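PDB 6FSK: DyP-type peroxidase from Pleurotus ostreatus PC15, which probably uses a heme b cofactor to oxidise dyes and other substrates with hydrogen peroxide, as a dye-decolorizing peroxidase of a fungus. Local coordinates for residues A[94-105]-A[387-395]; A[11-21]-A[352-360]. The protein carries 1 engineered substitution. All coordinates share one frame; numbering follows the deposited sequence.

Contact 1 of 2, residues A[94-105]-A[387-395]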
loop_
_atom_site.group_PDB
_atom_site.type_symbol
_atom_site.label_atom_id
_atom_site.label_comp_id
_atom_site.label_asym_id
_atom_site.label_seq_id
_atom_site.Cartn_x
_atom_site.Cartn_y
_atom_site.Cartn_z
ATOM N N SER A 94 9.894 -7.685 -17.172
ATOM C CA SER A 94 9.630 -8.978 -16.513
ATOM C C SER A 94 8.639 -8.837 -15.338
ATOM O O SER A 94 8.886 -9.311 -14.251
ATOM C CB SER A 94 11.003 -9.515 -16.042
ATOM O OG SER A 94 10.870 -10.901 -15.912
ATOM N N ASP A 95 7.553 -8.091 -15.579
ATOM C CA ASP A 95 6.443 -8.083 -14.613
ATOM C C ASP A 95 5.141 -8.071 -15.400
ATOM O O ASP A 95 4.811 -7.094 -16.133
ATOM C CB ASP A 95 6.551 -6.900 -13.724
ATOM C CG ASP A 95 5.558 -6.947 -12.625
ATOM O OD1 ASP A 95 4.384 -6.533 -12.754
ATOM O OD2 ASP A 95 5.949 -7.485 -11.563
ATOM N N ASN A 96 4.448 -9.168 -15.321
ATOM C CA ASN A 96 3.248 -9.387 -16.107
ATOM C C ASN A 96 2.157 -8.372 -15.726
ATOM O O ASN A 96 1.488 -7.839 -16.585
ATOM C CB ASN A 96 2.706 -10.764 -15.853
ATOM C CG ASN A 96 3.617 -11.856 -16.299
ATOM O OD1 ASN A 96 3.784 -12.886 -15.578
ATOM N ND2 ASN A 96 4.236 -11.653 -17.436
ATOM N N ALA A 97 1.973 -8.118 -14.444
ATOM C CA ALA A 97 0.944 -7.154 -13.983
ATOM C C ALA A 97 1.212 -5.780 -14.518
ATOM O O ALA A 97 0.341 -5.113 -15.067
ATOM C CB ALA A 97 0.900 -7.167 -12.459
ATOM N N PHE A 98 2.466 -5.294 -14.379
ATOM C CA PHE A 98 2.863 -3.992 -14.867
ATOM C C PHE A 98 2.583 -3.879 -16.395
ATOM O O PHE A 98 2.095 -2.907 -16.890
ATOM C CB PHE A 98 4.368 -3.805 -14.631
ATOM C CG PHE A 98 4.953 -2.563 -15.238
ATOM C CD1 PHE A 98 4.741 -1.343 -14.684
ATOM C CD2 PHE A 98 5.730 -2.615 -16.390
ATOM C CE1 PHE A 98 5.290 -0.180 -15.153
ATOM C CE2 PHE A 98 6.261 -1.441 -16.911
ATOM C CZ PHE A 98 6.041 -0.250 -16.337
ATOM N N THR A 99 2.974 -4.919 -17.122
ATOM C CA THR A 99 2.878 -4.912 -18.585
ATOM C C THR A 99 1.404 -4.936 -19.064
ATOM O O THR A 99 1.030 -4.222 -19.992
ATOM C CB THR A 99 3.705 -6.060 -19.099
ATOM O OG1 THR A 99 5.081 -5.779 -18.768
ATOM C CG2 THR A 99 3.529 -6.169 -20.601
ATOM N N THR A 100 0.599 -5.711 -18.374
ATOM C CA THR A 100 -0.841 -5.791 -18.617
ATOM C C THR A 100 -1.513 -4.455 -18.327
ATOM O O THR A 100 -2.432 -4.021 -19.021
ATOM C CB THR A 100 -1.392 -6.935 -17.768
ATOM O OG1 THR A 100 -0.930 -8.196 -18.316
ATOM C CG2 THR A 100 -2.869 -6.982 -17.749
ATOM N N GLY A 101 -1.062 -3.777 -17.286
ATOM C CA GLY A 101 -1.692 -2.564 -16.742
ATOM C C GLY A 101 -2.824 -2.890 -15.815
ATOM O O GLY A 101 -3.399 -3.939 -15.881
ATOM N N GLN A 102 -3.050 -1.987 -14.910
ATOM C CA GLN A 102 -3.967 -2.215 -13.856
ATOM C C GLN A 102 -5.409 -2.227 -14.347
ATOM O O GLN A 102 -6.234 -2.912 -13.760
ATOM C CB GLN A 102 -3.813 -1.285 -12.676
ATOM C CG GLN A 102 -4.418 -1.908 -11.383
ATOM C CD GLN A 102 -4.411 -0.960 -10.233
ATOM O OE1 GLN A 102 -5.487 -0.523 -9.756
ATOM N NE2 GLN A 102 -3.187 -0.603 -9.731
ATOM N N ARG A 103 -5.753 -1.401 -15.347
ATOM C CA ARG A 103 -7.147 -1.456 -15.811
ATOM C C ARG A 103 -7.600 -2.887 -16.226
ATOM O O ARG A 103 -8.716 -3.358 -15.833
ATOM C CB ARG A 103 -7.351 -0.540 -17.002
ATOM C CG ARG A 103 -7.396 0.917 -16.692
ATOM C CD ARG A 103 -7.357 1.845 -17.926
ATOM N NE ARG A 103 -6.105 1.619 -18.681
ATOM C CZ ARG A 103 -5.960 2.066 -19.896
ATOM N NH1 ARG A 103 -6.945 2.792 -20.454
ATOM N NH2 ARG A 103 -4.854 1.803 -20.546
ATOM N N LYS A 104 -6.724 -3.659 -16.901
ATOM C CA LYS A 104 -7.041 -5.050 -17.275
ATOM C C LYS A 104 -6.819 -5.992 -16.093
ATOM O O LYS A 104 -7.615 -6.866 -15.826
ATOM C CB LYS A 104 -6.189 -5.503 -18.427
ATOM C CG LYS A 104 -6.683 -4.935 -19.725
ATOM C CD LYS A 104 -5.779 -5.280 -20.858
ATOM C CE LYS A 104 -6.297 -4.648 -22.150
ATOM N NZ LYS A 104 -5.129 -4.434 -23.031
ATOM N N ASP A 105 -5.771 -5.730 -15.293
ATOM C CA ASP A 105 -5.433 -6.640 -14.195
ATOM C C ASP A 105 -6.496 -6.584 -13.082
ATOM O O ASP A 105 -6.656 -7.536 -12.333
ATOM C CB ASP A 105 -4.076 -6.268 -13.603
ATOM C CG ASP A 105 -3.412 -7.407 -12.840
ATOM O OD1 ASP A 105 -3.432 -8.546 -13.302
ATOM O OD2 ASP A 105 -2.802 -7.131 -11.717
ATOM N N SER A 387 10.174 -4.838 -6.081
ATOM C CA SER A 387 10.771 -5.097 -7.343
ATOM C C SER A 387 9.960 -6.035 -8.181
ATOM O O SER A 387 10.378 -6.428 -9.289
ATOM C CB SER A 387 12.195 -5.635 -7.180
ATOM O OG SER A 387 12.139 -6.899 -6.571
ATOM N N SER A 388 8.756 -6.426 -7.723
ATOM C CA SER A 388 7.909 -7.300 -8.495
ATOM C C SER A 388 6.472 -7.127 -8.008
ATOM O O SER A 388 6.106 -7.540 -6.923
ATOM C CB SER A 388 8.303 -8.746 -8.332
ATOM O OG SER A 388 7.442 -9.658 -8.997
ATOM N N ILE A 389 5.640 -6.563 -8.864
ATOM C CA ILE A 389 4.155 -6.517 -8.601
ATOM C C ILE A 389 3.579 -7.920 -8.674
ATOM O O ILE A 389 2.727 -8.341 -7.842
ATOM C CB ILE A 389 3.466 -5.567 -9.594
ATOM C CG1 ILE A 389 4.067 -4.185 -9.490
ATOM C CG2 ILE A 389 1.942 -5.501 -9.311
ATOM C CD1 ILE A 389 3.453 -3.205 -10.506
ATOM N N ASP A 390 4.129 -8.732 -9.600
ATOM C CA ASP A 390 3.679 -10.110 -9.742
ATOM C C ASP A 390 3.892 -10.880 -8.412
ATOM O O ASP A 390 2.985 -11.577 -7.941
ATOM C CB ASP A 390 4.433 -10.865 -10.789
ATOM C CG ASP A 390 4.127 -10.409 -12.209
ATOM O OD1 ASP A 390 3.113 -9.746 -12.459
ATOM O OD2 ASP A 390 4.977 -10.819 -13.121
ATOM N N ASP A 391 5.017 -10.650 -7.764
ATOM C CA ASP A 391 5.329 -11.371 -6.519
ATOM C C ASP A 391 4.719 -10.723 -5.309
ATOM O O ASP A 391 4.423 -11.404 -4.288
ATOM C CB ASP A 391 6.844 -11.434 -6.227
ATOM C CG ASP A 391 7.646 -12.318 -7.191
ATOM O OD1 ASP A 391 7.095 -13.102 -7.960
ATOM O OD2 ASP A 391 8.913 -12.196 -7.139
ATOM N N GLY A 392 4.548 -9.396 -5.344
ATOM C CA GLY A 392 4.080 -8.591 -4.258
ATOM C C GLY A 392 2.601 -8.256 -4.273
ATOM O O GLY A 392 1.751 -9.087 -4.091
ATOM N N PHE A 393 2.363 -6.980 -4.605
ATOM C CA PHE A 393 0.985 -6.500 -4.562
ATOM C C PHE A 393 -0.031 -7.427 -5.222
ATOM O O PHE A 393 -1.060 -7.740 -4.649
ATOM C CB PHE A 393 0.880 -5.110 -5.204
ATOM C CG PHE A 393 -0.562 -4.710 -5.405
ATOM C CD1 PHE A 393 -1.290 -4.201 -4.304
ATOM C CD2 PHE A 393 -1.179 -4.890 -6.638
ATOM C CE1 PHE A 393 -2.647 -3.927 -4.448
ATOM C CE2 PHE A 393 -2.559 -4.599 -6.787
ATOM C CZ PHE A 393 -3.275 -4.120 -5.676
ATOM N N HIS A 394 0.189 -7.850 -6.475
ATOM C CA HIS A 394 -0.831 -8.665 -7.127
ATOM C C HIS A 394 -1.068 -9.982 -6.383
ATOM O O HIS A 394 -2.218 -10.414 -6.283
ATOM C CB HIS A 394 -0.380 -8.940 -8.582
ATOM C CG HIS A 394 -1.369 -9.746 -9.372
ATOM N ND1 HIS A 394 -1.570 -11.105 -9.180
ATOM C CD2 HIS A 394 -2.237 -9.359 -10.327
ATOM C CE1 HIS A 394 -2.486 -11.523 -10.047
ATOM N NE2 HIS A 394 -2.951 -10.459 -10.694
ATOM N N PHE A 395 0.019 -10.661 -6.035
ATOM C CA PHE A 395 -0.051 -11.940 -5.362
ATOM C C PHE A 395 -0.791 -11.814 -4.025
ATOM O O PHE A 395 -1.699 -12.612 -3.685
ATOM C CB PHE A 395 1.318 -12.524 -5.205
ATOM C CG PHE A 395 1.291 -13.949 -4.777
ATOM C CD1 PHE A 395 1.273 -14.270 -3.475
ATOM C CD2 PHE A 395 1.325 -14.967 -5.757
ATOM C CE1 PHE A 395 1.299 -15.616 -3.032
ATOM C CE2 PHE A 395 1.278 -16.273 -5.349
ATOM C CZ PHE A 395 1.314 -16.600 -3.995
HETATM O O HOH W 1 8.134 -8.956 -11.495
#
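The short helix 96-100 points its first turn at the bend 388-391 that leads into helix 393-401, and the backbones come nearest where the CA atoms of Ala97 and Asp390 lie 5.8 Å apart. Across this gap each of two aspartates accepts backbone N-H groups of the opposite segment. Asp390 sets one oxygen on each of two successive amides: OD2 takes Asn96 N at 2.8 Å, the donor 18° out of the carboxylate plane, and OD1 takes Ala97 N at 2.8 Å through its syn lone pair. In return, Asp95 OD2 accepts Asp390 N at 3.0 Å and, weakly, Ile389 N. Its other oxygen, OD1, caps the helix from the N-cap position, receiving Phe98 N on the anti lone pair; CG held anti to the backbone N (chi1 -173°) lets one carboxylate serve both segments. The two carboxylates lie stacked, planes 17° apart, with Asp95 OD1 and Asp390 OD1 at 3.5 Å, a like-charge approach that the surrounding N-H groups probably offset. A water donates to Asp95 OD2 and Ser94 O and accepts from Ser388 OG, which itself receives Asp391 N in an ST motif. Beneath the polar layer Ile389 CG2 packs on Ala97 CB at 3.7 Å, with Tyr469 of strand 462-472 touching both side chains. The arrangement is that of an N-capped helix start, its first-turn N-H groups, which lack helical acceptors, taken up by a carboxylate from far along the chain.

Contact 2 of 2, residues A[11-21]-A[352-360]; sequences DILGGLPKRTE and RIIRRGIQF. With HEM (protoporphyrin IX containing Fe), chain C.
At strand 354-360, one of the two outermost strands of the antiparallel sheet within the chain, the break between Arg355 and Ile358 faces the glycine-containing loop that precedes strand 20-28. Arg356 reaches from this break into the loop. Its NE gives a hydrogen bond to Asp11 O at 2.8 Å, nearly end-on to the carbonyl (C=O...N angle 164°), while NH2 meets Ile12 O at 2.9 Å from well above that carbonyl's plane. Water 2 lies in the guanidinium plane and joins NH2 to Gly14 N. Gly15 CA and Gly14 O cover one face of the group, and Ile354 CG2 sits over the centre of the other, 3.3 Å from the plane, so the guanidinium is held flat between them. A bend at chi2 (-70°) carries the chain past the Asp11 carboxylate, whose OD2 is hydrogen-bonded to Tyr385 OH and whose OD1 accepts Leu16 N. An alanine in place of Arg356 would probably leave the Asp11 and Ile12 carbonyls without these donors and open a gap between Gly15 and Ile354. Farther along, the extended Lys18 chain brings NZ to Arg356 O at 2.9 Å and into a salt bridge with Glu21 OE1; Ile358 lays CD1 against Arg19 O and Thr20 CA, while its CG2 touches Glu21 OE1 at 3.7 Å. Arg355 goes to the heme: its guanidinium lies over C3D, and NH1 and NH2 both donate hydrogen bonds to propionate oxygen O2A, NH2 at 2.9 Å. Asp191 forms a salt bridge with NH1. Such an arginine, stacked on the porphyrin and paired with an aspartate, is consistent with the distal heme pocket of DyP-type peroxidases.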
loop_
_atom_site.group_PDB
_atom_site.type_symbol
_atom_site.label_atom_id
_atom_site.label_comp_id
_atom_site.label_asym_id
_atom_site.label_seq_id
_atom_site.Cartn_x
_atom_site.Cartn_y
_atom_site.Cartn_z
ATOM N N ASP A 11 11.124 8.358 -2.506
ATOM C CA ASP A 11 9.958 7.727 -1.907
ATOM C C ASP A 11 10.120 6.259 -1.706
ATOM O O ASP A 11 9.344 5.709 -0.884
ATOM C CB ASP A 11 8.700 7.927 -2.757
ATOM C CG ASP A 11 7.382 7.845 -1.935
ATOM O OD1 ASP A 11 7.389 8.341 -0.764
ATOM O OD2 ASP A 11 6.375 7.410 -2.523
ATOM N N ILE A 12 11.063 5.600 -2.386
ATOM C CA ILE A 12 11.175 4.157 -2.371
ATOM C C ILE A 12 11.839 3.767 -1.020
ATOM O O ILE A 12 11.294 3.015 -0.272
ATOM C CB ILE A 12 11.974 3.614 -3.585
ATOM C CG1 ILE A 12 11.390 4.048 -4.911
ATOM C CG2 ILE A 12 12.115 2.139 -3.502
ATOM C CD1 ILE A 12 12.329 3.954 -6.047
ATOM N N LEU A 13 13.082 4.209 -0.792
ATOM C CA LEU A 13 13.838 3.949 0.439
ATOM C C LEU A 13 13.922 5.301 1.153
ATOM O O LEU A 13 14.547 6.269 0.690
ATOM C CB LEU A 13 15.215 3.390 0.162
ATOM C CG LEU A 13 15.294 2.037 -0.523
ATOM C CD1 LEU A 13 16.757 1.581 -0.708
ATOM C CD2 LEU A 13 14.546 0.951 0.221
ATOM N N GLY A 14 13.244 5.353 2.268
ATOM C CA GLY A 14 13.059 6.551 3.043
ATOM C C GLY A 14 11.623 6.928 3.128
ATOM O O GLY A 14 10.963 6.824 4.184
ATOM N N GLY A 15 11.112 7.344 1.989
ATOM C CA GLY A 15 9.741 7.826 1.945
ATOM C C GLY A 15 9.694 9.353 1.984
ATOM O O GLY A 15 10.342 10.020 2.876
ATOM N N LEU A 16 8.919 9.971 1.089
ATOM C CA LEU A 16 8.744 11.434 1.168
ATOM C C LEU A 16 7.965 11.820 2.390
ATOM O O LEU A 16 6.848 11.293 2.596
ATOM C CB LEU A 16 8.024 11.964 -0.071
ATOM C CG LEU A 16 8.607 11.512 -1.413
ATOM C CD1 LEU A 16 7.761 12.045 -2.552
ATOM C CD2 LEU A 16 10.047 11.898 -1.608
ATOM N N PRO A 17 8.492 12.741 3.238
ATOM C CA PRO A 17 7.742 13.137 4.384
ATOM C C PRO A 17 6.598 14.056 3.946
ATOM O O PRO A 17 6.724 14.822 2.976
ATOM C CB PRO A 17 8.748 13.933 5.226
ATOM C CG PRO A 17 9.712 14.415 4.289
ATOM C CD PRO A 17 9.819 13.379 3.188
ATOM N N LYS A 18 5.470 13.910 4.631
ATOM C CA LYS A 18 4.294 14.680 4.199
ATOM C C LYS A 18 3.218 14.854 5.236
ATOM O O LYS A 18 2.917 13.932 6.036
ATOM C CB LYS A 18 3.706 13.923 3.015
ATOM C CG LYS A 18 3.382 12.442 3.329
ATOM C CD LYS A 18 3.153 11.596 2.068
ATOM C CE LYS A 18 2.847 10.123 2.332
ATOM N NZ LYS A 18 2.948 9.335 1.081
ATOM N N ARG A 19 2.520 15.964 5.114
ATOM C CA ARG A 19 1.201 16.153 5.637
ATOM C C ARG A 19 0.149 16.138 4.516
ATOM O O ARG A 19 -1.048 15.878 4.773
ATOM C CB ARG A 19 1.139 17.479 6.425
ATOM C CG ARG A 19 1.957 17.347 7.724
ATOM C CD ARG A 19 1.866 18.561 8.649
ATOM N NE ARG A 19 0.525 18.976 9.056
ATOM C CZ ARG A 19 -0.281 19.813 8.390
ATOM N NH1 ARG A 19 0.043 20.376 7.218
ATOM N NH2 ARG A 19 -1.472 20.086 8.902
ATOM N N THR A 20 0.602 16.468 3.275
ATOM C CA THR A 20 -0.260 16.514 2.091
ATOM C C THR A 20 0.546 16.089 0.880
ATOM O O THR A 20 1.779 16.195 0.855
ATOM C CB THR A 20 -0.954 17.859 1.909
ATOM O OG1 THR A 20 -1.916 17.824 0.857
ATOM C CG2 THR A 20 0.061 18.973 1.655
ATOM N N GLU A 21 -0.139 15.551 -0.088
ATOM C CA GLU A 21 0.509 15.013 -1.290
ATOM C C GLU A 21 -0.427 15.103 -2.464
ATOM O O GLU A 21 -1.577 14.685 -2.358
ATOM C CB GLU A 21 0.990 13.552 -1.041
ATOM C CG GLU A 21 1.854 12.964 -2.126
ATOM C CD GLU A 21 2.443 11.622 -1.711
ATOM O OE1 GLU A 21 1.779 10.932 -0.941
ATOM O OE2 GLU A 21 3.570 11.291 -2.228
ATOM N N ARG A 352 7.116 -9.130 0.168
ATOM C CA ARG A 352 7.129 -7.939 1.001
ATOM C C ARG A 352 6.954 -6.706 0.138
ATOM O O ARG A 352 7.396 -6.655 -1.018
ATOM C CB ARG A 352 8.435 -7.837 1.834
ATOM C CG ARG A 352 8.626 -9.062 2.703
ATOM C CD ARG A 352 7.553 -9.354 3.681
ATOM N NE ARG A 352 7.266 -8.237 4.606
ATOM C CZ ARG A 352 7.907 -7.972 5.704
ATOM N NH1 ARG A 352 9.017 -8.683 6.075
ATOM N NH2 ARG A 352 7.538 -6.943 6.431
ATOM N N ILE A 353 6.327 -5.687 0.743
ATOM C CA ILE A 353 6.113 -4.402 0.105
ATOM C C ILE A 353 6.353 -3.301 1.059
ATOM O O ILE A 353 6.180 -3.453 2.279
ATOM C CB ILE A 353 4.652 -4.282 -0.484
ATOM C CG1 ILE A 353 3.589 -4.415 0.647
ATOM C CG2 ILE A 353 4.415 -5.276 -1.580
ATOM C CD1 ILE A 353 2.184 -4.128 0.149
ATOM N N ILE A 354 6.782 -2.141 0.499
ATOM C CA ILE A 354 6.924 -0.964 1.297
ATOM C C ILE A 354 5.747 -0.076 0.949
ATOM O O ILE A 354 5.604 0.326 -0.182
ATOM C CB ILE A 354 8.256 -0.211 1.050
ATOM C CG1 ILE A 354 9.427 -1.045 1.574
ATOM C CG2 ILE A 354 8.210 1.145 1.678
ATOM C CD1 ILE A 354 10.757 -0.444 1.152
ATOM N N ARG A 355 4.958 0.305 1.961
ATOM C CA ARG A 355 3.752 1.153 1.735
ATOM C C ARG A 355 3.993 2.597 2.057
ATOM O O ARG A 355 4.690 2.947 3.039
ATOM C CB ARG A 355 2.611 0.662 2.594
ATOM C CG ARG A 355 2.121 -0.685 2.198
ATOM C CD ARG A 355 1.225 -1.341 3.251
ATOM N NE ARG A 355 1.959 -1.584 4.504
ATOM C CZ ARG A 355 1.544 -1.137 5.685
ATOM N NH1 ARG A 355 0.378 -0.490 5.843
ATOM N NH2 ARG A 355 2.300 -1.332 6.719
ATOM N N ARG A 356 3.460 3.488 1.225
ATOM C CA ARG A 356 3.611 4.931 1.408
ATOM C C ARG A 356 2.189 5.580 1.318
ATOM O O ARG A 356 2.076 6.623 0.663
ATOM C CB ARG A 356 4.553 5.560 0.398
ATOM C CG ARG A 356 5.913 4.980 0.352
ATOM C CD ARG A 356 6.739 5.314 1.588
ATOM N NE ARG A 356 8.081 4.815 1.473
ATOM C CZ ARG A 356 8.846 4.337 2.458
ATOM N NH1 ARG A 356 8.420 4.248 3.679
ATOM N NH2 ARG A 356 10.095 3.925 2.171
ATOM N N GLY A 357 1.190 4.990 1.944
ATOM C CA GLY A 357 -0.201 5.535 1.880
ATOM C C GLY A 357 -0.361 6.882 2.493
ATOM O O GLY A 357 0.417 7.319 3.393
ATOM N N ILE A 358 -1.337 7.585 1.987
ATOM C CA ILE A 358 -1.804 8.763 2.672
ATOM C C ILE A 358 -3.344 8.748 2.550
ATOM O O ILE A 358 -3.903 8.391 1.517
ATOM C CB ILE A 358 -1.201 10.094 2.072
ATOM C CG1 ILE A 358 -1.524 11.323 2.937
ATOM C CG2 ILE A 358 -1.567 10.338 0.622
ATOM C CD1 ILE A 358 -0.764 12.599 2.576
ATOM N N GLN A 359 -3.981 9.275 3.569
ATOM C CA GLN A 359 -5.393 9.358 3.595
ATOM C C GLN A 359 -5.910 10.450 2.646
ATOM O O GLN A 359 -5.164 11.335 2.254
ATOM C CB GLN A 359 -5.877 9.684 4.999
ATOM C CG GLN A 359 -5.370 8.821 6.172
ATOM C CD GLN A 359 -4.141 9.378 6.852
ATOM O OE1 GLN A 359 -3.259 9.898 6.204
ATOM N NE2 GLN A 359 -4.095 9.283 8.132
ATOM N N PHE A 360 -7.213 10.350 2.304
ATOM C CA PHE A 360 -7.867 11.489 1.671
ATOM C C PHE A 360 -9.246 11.685 2.229
ATOM O O PHE A 360 -9.881 10.717 2.691
ATOM C CB PHE A 360 -7.868 11.425 0.149
ATOM C CG PHE A 360 -8.849 10.411 -0.404
ATOM C CD1 PHE A 360 -8.495 9.083 -0.579
ATOM C CD2 PHE A 360 -10.150 10.799 -0.770
ATOM C CE1 PHE A 360 -9.406 8.164 -1.127
ATOM C CE2 PHE A 360 -11.032 9.876 -1.316
ATOM C CZ PHE A 360 -10.649 8.585 -1.508
HETATM C CHA HEM C . -1.045 -3.277 7.299
HETATM C CHB HEM C . -5.116 -0.749 6.768
HETATM C CHC HEM C . -5.003 -1.683 2.046
HETATM C CHD HEM C . -1.089 -4.483 2.607
HETATM C C1A HEM C . -2.158 -2.492 7.606
HETATM C C2A HEM C . -2.504 -1.990 8.899
HETATM C C3A HEM C . -3.609 -1.245 8.751
HETATM C C4A HEM C . -3.990 -1.355 7.375
HETATM C CMA HEM C . -4.380 -0.568 9.831
HETATM C CAA HEM C . -1.751 -2.295 10.185
HETATM C CBA HEM C . -0.668 -1.317 10.619
HETATM C CGA HEM C . 0.546 -1.353 9.729
HETATM O O1A HEM C . 1.352 -2.282 9.811
HETATM O O2A HEM C . 0.714 -0.396 8.931
HETATM C C1B HEM C . -5.483 -0.766 5.419
HETATM C C2B HEM C . -6.550 -0.085 4.842
HETATM C C3B HEM C . -6.539 -0.292 3.498
HETATM C C4B HEM C . -5.394 -1.186 3.275
HETATM C CMB HEM C . -7.588 0.721 5.581
HETATM C CAB HEM C . -7.415 0.146 2.388
HETATM C CBB HEM C . -8.191 1.205 2.461
HETATM C C1C HEM C . -4.023 -2.576 1.738
HETATM C C2C HEM C . -3.715 -3.175 0.509
HETATM C C3C HEM C . -2.631 -3.993 0.643
HETATM C C4C HEM C . -2.196 -3.848 2.011
HETATM C CMC HEM C . -4.475 -2.906 -0.762
HETATM C CAC HEM C . -1.940 -4.923 -0.292
HETATM C CBC HEM C . -2.547 -5.520 -1.339
HETATM C C1D HEM C . -0.736 -4.311 3.949
HETATM C C2D HEM C . 0.552 -4.872 4.463
HETATM C C3D HEM C . 0.568 -4.477 5.793
HETATM C C4D HEM C . -0.691 -3.790 6.026
HETATM C CMD HEM C . 1.595 -5.618 3.732
HETATM C CAD HEM C . 1.610 -4.814 6.854
HETATM C CBD HEM C . 1.385 -6.143 7.501
HETATM C CGD HEM C . 2.505 -6.499 8.447
HETATM O O1D HEM C . 2.107 -6.851 9.585
HETATM O O2D HEM C . 3.663 -6.330 8.123
HETATM N NA HEM C . -3.140 -2.192 6.661
HETATM N NB HEM C . -4.836 -1.498 4.480
HETATM N NC HEM C . -3.133 -3.116 2.698
HETATM N ND HEM C . -1.453 -3.756 4.927
HETATM FE FE HEM C . -3.176 -2.707 4.721
HETATM O O HOH W 2 12.249 2.874 3.733
#

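In the fold
Each contact joins a segment of the N-terminal DyP domain to one of the C-terminal domain, and their centres lie about 20 Å apart. Along the chain the order is 11-21, 94-105, 352-360, 387-395, so the two connections cross. One eight-stranded antiparallel sheet relates them: strand 354-360 is an outermost strand and pairs with 379-386, which leads directly into 387-395, while strand 20-28 lies near the other margin. The contacts also touch, Phe393 N and Gly392 CA packing against Ile353 CG2. Both contacts include residues that line the cofactor's pocket, Phe393 in contact 1 and Ile353 and Arg355 in contact 2.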